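Local coordinates for protein F420-dependent methylenetetrahydromethanopterin dehydrogenase (Methanopyrus kandleri, PDB 1QV9) that catalyses the reversible reduction of methenyl-tetrahydromethanopterin to methylene-tetrahydromethanopterin with reduced coenzyme F420, a step in methanogenesis from carbon dioxide, at residues A[119-124]-A[146-151]; A[47-52]-A[81-86]; A[261-266]-A[276-281]; A[162-167]-A[176-181]. All blocks are in the same frame, centred on the assembly; numbering follows the deposited sequence.

Interaction 1 of 4, residues A[119-124]-A[146-151]; sequences VKPDAM and KVLAAT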
loop_
_atom_site.group_PDB
_atom_site.type_symbol
_atom_site.label_atom_id
_atom_site.label_comp_id
_atom_site.label_asym_id
_atom_site.label_seq_id
_atom_site.Cartn_x
_atom_site.Cartn_y
_atom_site.Cartn_z
ATOM N N VAL A 119 -8.053 -10.366 -27.986
ATOM C CA VAL A 119 -7.393 -10.132 -26.721
ATOM C C VAL A 119 -8.210 -10.764 -25.601
ATOM O O VAL A 119 -9.231 -10.203 -25.152
ATOM C CB VAL A 119 -7.235 -8.594 -26.518
ATOM C CG1 VAL A 119 -6.450 -8.292 -25.249
ATOM C CG2 VAL A 119 -6.492 -8.026 -27.728
ATOM N N LYS A 120 -7.767 -11.934 -25.136
ATOM C CA LYS A 120 -8.543 -12.629 -24.103
ATOM C C LYS A 120 -8.666 -11.864 -22.783
ATOM O O LYS A 120 -9.690 -11.894 -22.127
ATOM C CB LYS A 120 -8.011 -14.067 -23.893
ATOM C CG LYS A 120 -8.015 -14.845 -25.195
ATOM C CD LYS A 120 -7.635 -16.332 -25.039
ATOM C CE LYS A 120 -8.826 -17.117 -24.528
ATOM N NZ LYS A 120 -8.515 -18.576 -24.411
ATOM N N PRO A 121 -7.612 -11.137 -22.382
ATOM C CA PRO A 121 -7.794 -10.413 -21.114
ATOM C C PRO A 121 -8.679 -9.142 -21.197
ATOM O O PRO A 121 -8.924 -8.501 -20.156
ATOM C CB PRO A 121 -6.378 -10.053 -20.666
ATOM C CG PRO A 121 -5.461 -10.434 -21.803
ATOM C CD PRO A 121 -6.196 -11.358 -22.719
ATOM N N ASP A 122 -9.154 -8.791 -22.395
ATOM C CA ASP A 122 -10.005 -7.594 -22.576
ATOM C C ASP A 122 -11.404 -8.044 -22.220
ATOM O O ASP A 122 -12.266 -8.240 -23.088
ATOM C CB ASP A 122 -9.935 -7.150 -24.040
ATOM C CG ASP A 122 -10.198 -5.680 -24.223
ATOM O OD1 ASP A 122 -11.048 -5.145 -23.475
ATOM O OD2 ASP A 122 -9.582 -5.063 -25.137
ATOM N N ALA A 123 -11.622 -8.157 -20.923
ATOM C CA ALA A 123 -12.850 -8.729 -20.376
ATOM C C ALA A 123 -14.103 -7.882 -20.308
ATOM O O ALA A 123 -14.058 -6.704 -20.006
ATOM C CB ALA A 123 -12.529 -9.243 -18.968
HETATM N N MSE A 124 -15.245 -8.485 -20.616
HETATM C CA MSE A 124 -16.516 -7.765 -20.533
HETATM C C MSE A 124 -16.737 -7.331 -19.079
HETATM O O MSE A 124 -16.443 -8.070 -18.135
HETATM C CB MSE A 124 -17.665 -8.673 -20.980
HETATM C CG MSE A 124 -19.010 -7.974 -21.048
HETATM SE SE MSE A 124 -20.420 -9.263 -21.401
HETATM C CE MSE A 124 -21.006 -9.563 -19.588
ATOM N N LYS A 146 -4.860 0.124 -17.715
ATOM C CA LYS A 146 -3.572 -0.011 -17.018
ATOM C C LYS A 146 -3.040 -1.444 -17.208
ATOM O O LYS A 146 -1.851 -1.667 -17.455
ATOM C CB LYS A 146 -3.759 0.307 -15.519
ATOM C CG LYS A 146 -2.569 0.041 -14.634
ATOM C CD LYS A 146 -1.330 0.741 -15.134
ATOM C CE LYS A 146 -0.197 0.566 -14.143
ATOM N NZ LYS A 146 1.063 1.161 -14.609
ATOM N N VAL A 147 -3.922 -2.434 -17.064
ATOM C CA VAL A 147 -3.480 -3.811 -17.255
ATOM C C VAL A 147 -2.949 -4.037 -18.668
ATOM O O VAL A 147 -1.832 -4.547 -18.837
ATOM C CB VAL A 147 -4.663 -4.783 -16.984
ATOM C CG1 VAL A 147 -4.291 -6.239 -17.443
ATOM C CG2 VAL A 147 -5.012 -4.757 -15.509
ATOM N N LEU A 148 -3.724 -3.661 -19.675
ATOM C CA LEU A 148 -3.295 -3.920 -21.060
ATOM C C LEU A 148 -2.020 -3.162 -21.432
ATOM O O LEU A 148 -1.197 -3.656 -22.227
ATOM C CB LEU A 148 -4.440 -3.605 -22.039
ATOM C CG LEU A 148 -5.694 -4.452 -21.769
ATOM C CD1 LEU A 148 -6.761 -4.080 -22.754
ATOM C CD2 LEU A 148 -5.363 -5.952 -21.932
ATOM N N ALA A 149 -1.825 -1.993 -20.843
ATOM C CA ALA A 149 -0.630 -1.206 -21.159
ATOM C C ALA A 149 0.581 -1.713 -20.410
ATOM O O ALA A 149 1.573 -2.107 -21.036
ATOM C CB ALA A 149 -0.894 0.279 -20.822
ATOM N N ALA A 150 0.525 -1.738 -19.081
ATOM C CA ALA A 150 1.680 -2.120 -18.277
ATOM C C ALA A 150 2.138 -3.567 -18.405
ATOM O O ALA A 150 3.276 -3.878 -18.085
ATOM C CB ALA A 150 1.453 -1.715 -16.799
ATOM N N THR A 151 1.250 -4.463 -18.843
ATOM C CA THR A 151 1.683 -5.866 -19.030
ATOM C C THR A 151 2.365 -6.029 -20.384
ATOM O O THR A 151 3.016 -7.063 -20.630
ATOM C CB THR A 151 0.491 -6.837 -18.988
ATOM O OG1 THR A 151 -0.413 -6.503 -20.045
ATOM C CG2 THR A 151 -0.176 -6.793 -17.590
#
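The carboxylate of D122, one side of which meets L148, is gripped at both oxygens by backbone amides at the start of helix 15-19: OD1 accepts from the N-H of G15 and OD2 from that of T16. The methyl CD1 of L148 comes up to the same group, 3.8 Å from D122 OD2, the two side chains running at about a right angle. D122 swings its carboxylate anti to its own backbone nitrogen (chi1 -153°), beside the carbonyl carbon. The other branch of L148 serves the apolar half of the contact. Its CD2 lies 4.2 Å from V119 CG1 and 4.4 Å from P121 CB, so the isobutyl fork spans a type I turn that runs from V119 to D122. That turn is closed by D122 N bonding to V119 O at 3.1 Å, and it carries the chain off the end of strand 115-119. On the helical side, V147 O takes two donors from opposite faces of its plane, T151 OG1 at 2.7 Å and T151 N at 3.1 Å. V153 of helix 153-169 touches both V119 and L148, packing this part of the alpha/beta core from a third element. With its oxygens supplied by two amide N-H groups, the buried carboxylate can lie against a leucine methyl without needing a polar partner from helix 134-150.

Interaction 2 of 4, residues A[47-52]-A[81-86]; sequences ECVEAA and SKAREM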
loop_
_atom_site.group_PDB
_atom_site.type_symbol
_atom_site.label_atom_id
_atom_site.label_comp_id
_atom_site.label_asym_id
_atom_site.label_seq_id
_atom_site.Cartn_x
_atom_site.Cartn_y
_atom_site.Cartn_z
ATOM N N GLU A 47 -28.212 -2.936 -36.676
ATOM C CA GLU A 47 -28.573 -1.700 -37.359
ATOM C C GLU A 47 -27.482 -0.647 -37.209
ATOM O O GLU A 47 -27.081 -0.012 -38.190
ATOM C CB GLU A 47 -29.903 -1.157 -36.816
ATOM C CG GLU A 47 -31.062 -2.160 -36.859
ATOM C CD GLU A 47 -31.313 -2.869 -35.515
ATOM O OE1 GLU A 47 -30.518 -3.765 -35.117
ATOM O OE2 GLU A 47 -32.323 -2.516 -34.851
ATOM N N CYS A 48 -27.007 -0.477 -35.977
ATOM C CA CYS A 48 -25.970 0.507 -35.701
ATOM C C CYS A 48 -24.661 0.116 -36.365
ATOM O O CYS A 48 -23.988 0.971 -36.954
ATOM C CB CYS A 48 -25.778 0.662 -34.187
ATOM S SG CYS A 48 -27.180 1.590 -33.427
ATOM N N VAL A 49 -24.292 -1.165 -36.295
ATOM C CA VAL A 49 -23.018 -1.568 -36.912
ATOM C C VAL A 49 -23.056 -1.368 -38.418
ATOM O O VAL A 49 -22.070 -0.905 -39.021
ATOM C CB VAL A 49 -22.635 -3.015 -36.535
ATOM C CG1 VAL A 49 -21.341 -3.434 -37.310
ATOM C CG2 VAL A 49 -22.343 -3.088 -35.013
ATOM N N GLU A 50 -24.182 -1.698 -39.045
ATOM C CA GLU A 50 -24.289 -1.500 -40.492
ATOM C C GLU A 50 -24.095 -0.015 -40.809
ATOM O O GLU A 50 -23.416 0.348 -41.754
ATOM C CB GLU A 50 -25.643 -2.016 -41.020
ATOM C CG GLU A 50 -25.830 -1.764 -42.506
ATOM C CD GLU A 50 -27.023 -2.488 -43.112
ATOM O OE1 GLU A 50 -27.170 -2.433 -44.347
ATOM O OE2 GLU A 50 -27.804 -3.116 -42.367
ATOM N N ALA A 51 -24.693 0.859 -39.996
ATOM C CA ALA A 51 -24.534 2.294 -40.196
ATOM C C ALA A 51 -23.076 2.726 -40.045
ATOM O O ALA A 51 -22.622 3.558 -40.800
ATOM C CB ALA A 51 -25.421 3.074 -39.187
ATOM N N ALA A 52 -22.375 2.169 -39.058
ATOM C CA ALA A 52 -20.969 2.496 -38.842
ATOM C C ALA A 52 -20.126 2.047 -40.033
ATOM O O ALA A 52 -19.278 2.796 -40.536
ATOM C CB ALA A 52 -20.458 1.820 -37.581
ATOM N N SER A 81 -20.976 -9.487 -36.521
ATOM C CA SER A 81 -21.010 -10.440 -37.640
ATOM C C SER A 81 -21.395 -9.736 -38.932
ATOM O O SER A 81 -20.896 -10.074 -40.015
ATOM C CB SER A 81 -21.975 -11.592 -37.345
ATOM O OG SER A 81 -21.478 -12.360 -36.270
ATOM N N LYS A 82 -22.278 -8.740 -38.818
ATOM C CA LYS A 82 -22.672 -7.939 -39.957
ATOM C C LYS A 82 -21.464 -7.127 -40.466
ATOM O O LYS A 82 -21.243 -7.025 -41.668
ATOM C CB LYS A 82 -23.830 -7.023 -39.547
ATOM C CG LYS A 82 -24.415 -6.188 -40.672
ATOM C CD LYS A 82 -24.902 -7.034 -41.863
ATOM C CE LYS A 82 -25.640 -6.163 -42.883
ATOM N NZ LYS A 82 -26.060 -6.938 -44.088
ATOM N N ALA A 83 -20.683 -6.552 -39.553
ATOM C CA ALA A 83 -19.506 -5.815 -39.979
ATOM C C ALA A 83 -18.546 -6.767 -40.707
ATOM O O ALA A 83 -17.913 -6.362 -41.696
ATOM C CB ALA A 83 -18.776 -5.218 -38.785
ATOM N N ARG A 84 -18.388 -7.981 -40.179
ATOM C CA ARG A 84 -17.493 -8.947 -40.815
ATOM C C ARG A 84 -17.953 -9.250 -42.223
ATOM O O ARG A 84 -17.157 -9.223 -43.136
ATOM C CB ARG A 84 -17.375 -10.218 -39.976
ATOM C CG ARG A 84 -16.547 -10.008 -38.714
ATOM C CD ARG A 84 -16.236 -11.312 -38.012
ATOM N NE ARG A 84 -17.416 -11.941 -37.420
ATOM C CZ ARG A 84 -17.926 -13.094 -37.836
ATOM N NH1 ARG A 84 -19.002 -13.585 -37.234
ATOM N NH2 ARG A 84 -17.358 -13.753 -38.850
ATOM N N GLU A 85 -19.249 -9.480 -42.412
ATOM C CA GLU A 85 -19.762 -9.747 -43.754
ATOM C C GLU A 85 -19.480 -8.590 -44.715
ATOM O O GLU A 85 -18.991 -8.784 -45.836
ATOM C CB GLU A 85 -21.260 -9.942 -43.720
ATOM C CG GLU A 85 -21.752 -11.156 -43.019
ATOM C CD GLU A 85 -23.266 -11.288 -43.177
ATOM O OE1 GLU A 85 -23.753 -11.204 -44.335
ATOM O OE2 GLU A 85 -23.962 -11.469 -42.151
HETATM N N MSE A 86 -19.799 -7.379 -44.270
HETATM C CA MSE A 86 -19.591 -6.202 -45.094
HETATM C C MSE A 86 -18.132 -5.954 -45.441
HETATM O O MSE A 86 -17.818 -5.635 -46.579
HETATM C CB MSE A 86 -20.206 -4.981 -44.399
HETATM C CG MSE A 86 -21.682 -5.195 -44.041
HETATM SE SE MSE A 86 -22.433 -3.759 -42.973
HETATM C CE MSE A 86 -22.306 -2.287 -44.278
#
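Two neighbouring helices of the alpha/beta domain, 46-63 and 78-88, pack side by side here, with V49 against A83 at their nearest point. The axes of the short segments approach to 8.9 Å at a crossing angle of -32°, the helices running in the same general direction. V49 turns its CG1 branch anti to the backbone nitrogen (chi1 175°) and presses it onto A83 CB at 3.5 Å, tighter than usual for two methyl groups. Both residues also rest on Y70 of strand 67-71. This fits the fold: helix 46-63 belongs to the beta-alpha-beta crossover leading into strand 67-71, helix 78-88 to the next one, leading out of it to strand 94-99, and the two lie on the same face of the parallel sheet. Away from the sheet the contact becomes more polar. The chain of E50 stretches out fully, and its carboxylate reaches the aliphatic end of K82, with E50 OE2 3.8 Å from K82 CE. The opposite charges are near but not paired, E50 OE2 and K82 NZ being 4.5 Å apart, beyond a salt bridge. M86, a selenomethionine, crosses E50 at about a right angle, with M86 SE 4.0 Å from E50 CG; this holds for one of two modelled conformers and is therefore less certain. M86 and A83 both touch V53, one residue beyond the segment on helix 46-63.

Interaction 3 of 4, residues A[261-266]-A[276-281]; sequences VLRTPH and RKFMED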
loop_
_atom_site.group_PDB
_atom_site.type_symbol
_atom_site.label_atom_id
_atom_site.label_comp_id
_atom_site.label_asym_id
_atom_site.label_seq_id
_atom_site.Cartn_x
_atom_site.Cartn_y
_atom_site.Cartn_z
ATOM N N VAL A 261 12.853 0.153 -17.850
ATOM C CA VAL A 261 11.532 0.280 -18.474
ATOM C C VAL A 261 11.620 0.383 -20.014
ATOM O O VAL A 261 12.108 1.387 -20.551
ATOM C CB VAL A 261 10.766 1.526 -17.943
ATOM C CG1 VAL A 261 9.350 1.552 -18.602
ATOM C CG2 VAL A 261 10.650 1.527 -16.419
ATOM N N LEU A 262 11.118 -0.625 -20.729
ATOM C CA LEU A 262 11.144 -0.589 -22.177
ATOM C C LEU A 262 10.243 0.519 -22.723
ATOM O O LEU A 262 9.060 0.655 -22.310
ATOM C CB LEU A 262 10.674 -1.928 -22.757
ATOM C CG LEU A 262 10.604 -2.024 -24.279
ATOM C CD1 LEU A 262 12.045 -1.919 -24.834
ATOM C CD2 LEU A 262 10.030 -3.389 -24.676
ATOM N N ARG A 263 10.788 1.322 -23.639
ATOM C CA ARG A 263 9.998 2.341 -24.317
ATOM C C ARG A 263 10.278 2.193 -25.813
ATOM O O ARG A 263 11.442 2.048 -26.222
ATOM C CB ARG A 263 10.335 3.743 -23.843
ATOM C CG ARG A 263 10.187 3.929 -22.354
ATOM C CD ARG A 263 10.512 5.380 -21.891
ATOM N NE ARG A 263 10.538 5.354 -20.435
ATOM C CZ ARG A 263 9.489 5.527 -19.630
ATOM N NH1 ARG A 263 9.665 5.395 -18.322
ATOM N NH2 ARG A 263 8.314 5.908 -20.110
ATOM N N THR A 264 9.228 2.185 -26.623
ATOM C CA THR A 264 9.347 2.003 -28.070
ATOM C C THR A 264 8.537 3.063 -28.799
ATOM O O THR A 264 7.495 2.782 -29.394
ATOM C CB THR A 264 8.897 0.570 -28.526
ATOM O OG1 THR A 264 7.531 0.302 -28.109
ATOM C CG2 THR A 264 9.827 -0.474 -27.953
ATOM N N PRO A 265 9.014 4.325 -28.756
ATOM C CA PRO A 265 8.337 5.444 -29.411
ATOM C C PRO A 265 8.569 5.479 -30.905
ATOM O O PRO A 265 9.542 4.897 -31.409
ATOM C CB PRO A 265 8.953 6.667 -28.745
ATOM C CG PRO A 265 10.404 6.198 -28.573
ATOM C CD PRO A 265 10.253 4.766 -28.083
ATOM N N HIS A 266 7.654 6.138 -31.605
ATOM C CA HIS A 266 7.784 6.323 -33.049
ATOM C C HIS A 266 8.594 7.580 -33.369
ATOM O O HIS A 266 8.460 8.594 -32.700
ATOM C CB HIS A 266 6.398 6.494 -33.689
ATOM C CG HIS A 266 5.566 5.259 -33.647
ATOM N ND1 HIS A 266 4.590 5.068 -32.691
ATOM C CD2 HIS A 266 5.567 4.150 -34.418
ATOM C CE1 HIS A 266 4.019 3.891 -32.880
ATOM N NE2 HIS A 266 4.592 3.312 -33.923
ATOM N N ARG A 276 15.851 1.482 -23.020
ATOM C CA ARG A 276 15.593 0.861 -21.713
ATOM C C ARG A 276 15.979 1.792 -20.566
ATOM O O ARG A 276 15.204 2.024 -19.644
ATOM C CB ARG A 276 16.401 -0.419 -21.563
ATOM C CG ARG A 276 15.927 -1.546 -22.379
ATOM C CD ARG A 276 15.172 -2.483 -21.485
ATOM N NE ARG A 276 14.590 -3.557 -22.258
ATOM C CZ ARG A 276 13.567 -4.274 -21.830
ATOM N NH1 ARG A 276 13.077 -5.228 -22.586
ATOM N NH2 ARG A 276 13.040 -4.018 -20.638
ATOM N N LYS A 277 17.192 2.338 -20.596
ATOM C CA LYS A 277 17.607 3.220 -19.521
ATOM C C LYS A 277 16.896 4.556 -19.657
ATOM O O LYS A 277 16.704 5.080 -20.759
ATOM C CB LYS A 277 19.125 3.385 -19.537
ATOM C CG LYS A 277 19.848 2.047 -19.346
ATOM C CD LYS A 277 21.336 2.276 -19.119
ATOM C CE LYS A 277 22.090 0.961 -19.003
ATOM N NZ LYS A 277 21.658 0.188 -17.807
ATOM N N PHE A 278 16.536 5.139 -18.523
ATOM C CA PHE A 278 15.763 6.355 -18.515
ATOM C C PHE A 278 16.391 7.529 -19.252
ATOM O O PHE A 278 15.712 8.265 -19.951
ATOM C CB PHE A 278 15.437 6.751 -17.064
ATOM C CG PHE A 278 14.580 7.973 -16.947
ATOM C CD1 PHE A 278 15.136 9.189 -16.625
ATOM C CD2 PHE A 278 13.202 7.913 -17.169
ATOM C CE1 PHE A 278 14.356 10.331 -16.514
ATOM C CE2 PHE A 278 12.410 9.063 -17.063
ATOM C CZ PHE A 278 12.989 10.280 -16.733
HETATM N N MSE A 279 17.702 7.681 -19.091
HETATM C CA MSE A 279 18.387 8.788 -19.740
HETATM C C MSE A 279 18.979 8.455 -21.107
HETATM O O MSE A 279 19.671 9.297 -21.703
HETATM C CB MSE A 279 19.488 9.322 -18.818
HETATM C CG MSE A 279 19.007 9.813 -17.464
HETATM SE SE MSE A 279 17.815 11.367 -17.395
HETATM C CE MSE A 279 17.376 11.636 -19.149
ATOM N N GLU A 280 18.709 7.259 -21.621
ATOM C CA GLU A 280 19.211 6.836 -22.928
ATOM C C GLU A 280 18.280 7.298 -24.073
ATOM O O GLU A 280 17.055 7.171 -23.997
ATOM C CB GLU A 280 19.379 5.305 -22.923
ATOM C CG GLU A 280 18.900 4.582 -24.155
ATOM C CD GLU A 280 19.134 3.066 -24.121
ATOM O OE1 GLU A 280 18.621 2.362 -23.221
ATOM O OE2 GLU A 280 19.832 2.563 -25.029
ATOM N N ASP A 281 18.841 7.848 -25.144
ATOM C CA ASP A 281 17.990 8.279 -26.250
ATOM C C ASP A 281 17.425 7.056 -26.980
ATOM O O ASP A 281 18.124 6.051 -27.130
ATOM C CB ASP A 281 18.801 9.103 -27.274
ATOM C CG ASP A 281 19.048 10.539 -26.834
ATOM O OD1 ASP A 281 19.926 11.187 -27.453
ATOM O OD2 ASP A 281 18.379 11.029 -25.897
HETATM O O HOH W 1 14.208 2.853 -17.464
#
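The guanidinium of R276 lies flat over L262, whose CB sits 3.7 Å above the middle of its plane. L262 CD1 comes to 4.0 Å from R276 NE, and the two side chains run at a slant to each other. A bend at chi2 (-103°) folds the arginine back across 261-266, and its NH2 donates to the carbonyl oxygens of A260 and E193. R263 and F278 meet more loosely: R263 NH1 lies at the edge of the phenyl ring, near its plane, 4.5 Å from F278 CD2. That NH1 is hydrogen-bonded with Y198 OH of the third subunit, whose ring F278 meets edge-to-face, while R263 NH2 donates to F131 O and salt-bridges E136, both of the second subunit. No direct hydrogen bond joins the two segments; R263 pairs by backbone with K275, just before 276-281, and a water accepts from V261 N at 3.0 Å and lies next to R276 O. E280 OE1 collects two amides, R276 N at 2.9 Å from above the carboxylate plane and K277 N at 3.0 Å along its anti lone pair; the latter also braces the type I turn from K277 to E280, closed by E280 N to K277 O. Both segments follow helix 227-257; V261 and R263 pack back onto its R252, and L262 touches R155 of helix 153-169.

Interaction 4 of 4, residues A[162-167]-A[176-181]; sequences DELIEK and NDLPKL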
loop_
_atom_site.group_PDB
_atom_site.type_symbol
_atom_site.label_atom_id
_atom_site.label_comp_id
_atom_site.label_asym_id
_atom_site.label_seq_id
_atom_site.Cartn_x
_atom_site.Cartn_y
_atom_site.Cartn_z
ATOM N N ASP A 162 2.118 -1.731 -36.741
ATOM C CA ASP A 162 3.261 -1.046 -37.345
ATOM C C ASP A 162 3.779 -1.880 -38.540
ATOM O O ASP A 162 4.167 -1.307 -39.560
ATOM C CB ASP A 162 4.347 -0.813 -36.304
ATOM C CG ASP A 162 4.124 0.498 -35.509
ATOM O OD1 ASP A 162 4.665 0.622 -34.393
ATOM O OD2 ASP A 162 3.436 1.410 -36.035
ATOM N N GLU A 163 3.765 -3.206 -38.412
ATOM C CA GLU A 163 4.190 -4.095 -39.506
ATOM C C GLU A 163 3.236 -3.930 -40.709
ATOM O O GLU A 163 3.662 -3.831 -41.870
ATOM C CB GLU A 163 4.175 -5.550 -39.025
ATOM C CG GLU A 163 4.567 -6.589 -40.090
ATOM C CD GLU A 163 4.290 -8.029 -39.641
ATOM O OE1 GLU A 163 4.777 -8.428 -38.561
ATOM O OE2 GLU A 163 3.585 -8.764 -40.371
ATOM N N LEU A 164 1.933 -3.893 -40.446
ATOM C CA LEU A 164 0.947 -3.728 -41.508
ATOM C C LEU A 164 1.097 -2.351 -42.189
ATOM O O LEU A 164 0.933 -2.225 -43.416
ATOM C CB LEU A 164 -0.455 -3.886 -40.909
ATOM C CG LEU A 164 -1.587 -4.260 -41.862
ATOM C CD1 LEU A 164 -1.310 -5.619 -42.525
ATOM C CD2 LEU A 164 -2.900 -4.291 -41.067
ATOM N N ILE A 165 1.413 -1.326 -41.403
ATOM C CA ILE A 165 1.602 0.011 -41.944
ATOM C C ILE A 165 2.807 0.012 -42.884
ATOM O O ILE A 165 2.760 0.677 -43.927
ATOM C CB ILE A 165 1.791 1.057 -40.829
ATOM C CG1 ILE A 165 0.417 1.335 -40.200
ATOM C CG2 ILE A 165 2.406 2.356 -41.390
ATOM C CD1 ILE A 165 0.492 2.016 -38.886
ATOM N N GLU A 166 3.867 -0.728 -42.549
ATOM C CA GLU A 166 5.007 -0.733 -43.464
ATOM C C GLU A 166 4.615 -1.353 -44.808
ATOM O O GLU A 166 5.030 -0.856 -45.869
ATOM C CB GLU A 166 6.204 -1.433 -42.825
ATOM C CG GLU A 166 6.869 -0.540 -41.776
ATOM C CD GLU A 166 7.203 0.860 -42.310
ATOM O OE1 GLU A 166 8.037 0.962 -43.248
ATOM O OE2 GLU A 166 6.639 1.862 -41.802
ATOM N N LYS A 167 3.812 -2.415 -44.775
ATOM C CA LYS A 167 3.335 -3.049 -46.008
ATOM C C LYS A 167 2.331 -2.172 -46.780
ATOM O O LYS A 167 2.266 -2.192 -48.018
ATOM C CB LYS A 167 2.677 -4.376 -45.674
ATOM C CG LYS A 167 3.655 -5.305 -45.016
ATOM C CD LYS A 167 3.045 -6.634 -44.697
ATOM C CE LYS A 167 4.118 -7.544 -44.081
ATOM N NZ LYS A 167 3.569 -8.834 -43.568
ATOM N N ASN A 176 -2.484 -12.980 -46.525
ATOM C CA ASN A 176 -1.514 -13.647 -45.670
ATOM C C ASN A 176 -0.687 -12.709 -44.792
ATOM O O ASN A 176 -0.004 -13.155 -43.859
ATOM C CB ASN A 176 -0.592 -14.525 -46.522
ATOM C CG ASN A 176 -1.278 -15.780 -46.971
ATOM O OD1 ASN A 176 -2.225 -16.248 -46.335
ATOM N ND2 ASN A 176 -0.791 -16.356 -48.058
ATOM N N ASP A 177 -0.742 -11.414 -45.079
ATOM C CA ASP A 177 -0.046 -10.434 -44.269
ATOM C C ASP A 177 -0.910 -9.997 -43.098
ATOM O O ASP A 177 -0.389 -9.386 -42.162
ATOM C CB ASP A 177 0.263 -9.173 -45.078
ATOM C CG ASP A 177 1.341 -9.398 -46.123
ATOM O OD1 ASP A 177 1.189 -8.853 -47.233
ATOM O OD2 ASP A 177 2.340 -10.087 -45.810
ATOM N N LEU A 178 -2.201 -10.316 -43.141
ATOM C CA LEU A 178 -3.086 -9.860 -42.068
ATOM C C LEU A 178 -2.855 -10.687 -40.824
ATOM O O LEU A 178 -2.679 -11.909 -40.886
ATOM C CB LEU A 178 -4.531 -9.924 -42.512
ATOM C CG LEU A 178 -4.831 -9.021 -43.716
ATOM C CD1 LEU A 178 -6.242 -9.308 -44.163
ATOM C CD2 LEU A 178 -4.641 -7.538 -43.372
ATOM N N PRO A 179 -2.856 -10.039 -39.657
ATOM C CA PRO A 179 -2.616 -10.807 -38.436
ATOM C C PRO A 179 -3.670 -11.831 -38.092
ATOM O O PRO A 179 -4.815 -11.702 -38.492
ATOM C CB PRO A 179 -2.507 -9.713 -37.347
ATOM C CG PRO A 179 -3.391 -8.630 -37.886
ATOM C CD PRO A 179 -3.027 -8.600 -39.374
ATOM N N LYS A 180 -3.241 -12.877 -37.388
ATOM C CA LYS A 180 -4.106 -13.926 -36.864
ATOM C C LYS A 180 -3.502 -14.135 -35.468
ATOM O O LYS A 180 -2.717 -15.050 -35.232
ATOM C CB LYS A 180 -4.026 -15.199 -37.715
ATOM C CG LYS A 180 -4.650 -15.002 -39.070
ATOM C CD LYS A 180 -4.792 -16.320 -39.814
ATOM C CE LYS A 180 -3.439 -16.868 -40.225
ATOM N NZ LYS A 180 -3.600 -18.103 -41.090
ATOM N N LEU A 181 -3.846 -13.242 -34.546
ATOM C CA LEU A 181 -3.287 -13.286 -33.203
ATOM C C LEU A 181 -4.297 -13.477 -32.108
ATOM O O LEU A 181 -5.371 -12.890 -32.143
ATOM C CB LEU A 181 -2.537 -11.986 -32.891
ATOM C CG LEU A 181 -1.304 -11.626 -33.705
ATOM C CD1 LEU A 181 -0.802 -10.266 -33.255
ATOM C CD2 LEU A 181 -0.210 -12.697 -33.512
HETATM O O HOH W 2 1.552 -7.701 -41.502
#
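K167 leaves helix 153-169 with CG anti to its carbonyl carbon (chi1 -61°) and then runs fully extended, while D177 turns its carboxylate beside its own backbone nitrogen (chi1 -71°); together these torsions lay the lysine chain against the acid. The ammonium group donates from K167 NZ to D177 OD2 at 2.8 Å, a salt bridge in which the nitrogen stands 56° out of the carboxylate plane. The methylenes follow the same face, K167 CD being 3.5 Å from D177 CG. One helical turn back, E163 adds a second salt bridge, K167 NZ to E163 OE2 at 3.2 Å, so one lysine serves both acids. A water fills the angle of this network: it donates to E163 OE2 at 2.6 Å and to the carbonyl D177 O at 2.7 Å, and accepts from K167 NZ. Deeper down, L164 CD1 packs on L178 CD2 at 3.9 Å, an apolar contact, and also lies near the carbonyl oxygen of D177. Both leucines rest on V95 of strand 94-99, tying helix 153-169 to the approach to the edge strand 180-183. The other oxygen of D177, OD1, accepts from the amide of S174. A magnesium ion is bound about 4 Å from the D177 side chain. With two carboxylates and a water around it, the ammonium of K167 would be expected to keep its positive charge and to offset the mutual repulsion of E163 and D177.

In the fold
Interactions 3 and 4 touch directly: H266 NE2 and D162 OD1 lie 2.7 Å apart, probably a hydrogen bond, joining the C-terminal loops to helix 153-169. One segment of interaction 1 lies on the preceding helix, 134-150, and the nearest atoms of interactions 1 and 4 are about 6 Å apart; like interaction 3, interaction 1 reaches a second subunit of the hexamer. Interaction 2 stands apart, between helices 46-63 and 78-88; its centre is 40 Å from that of interaction 3, across the centre of the chain. A magnesium ion lies close to interaction 4, whereas interaction 2 is farther from bound metal, the side chain of M86 being about 13 Å from a magnesium ion.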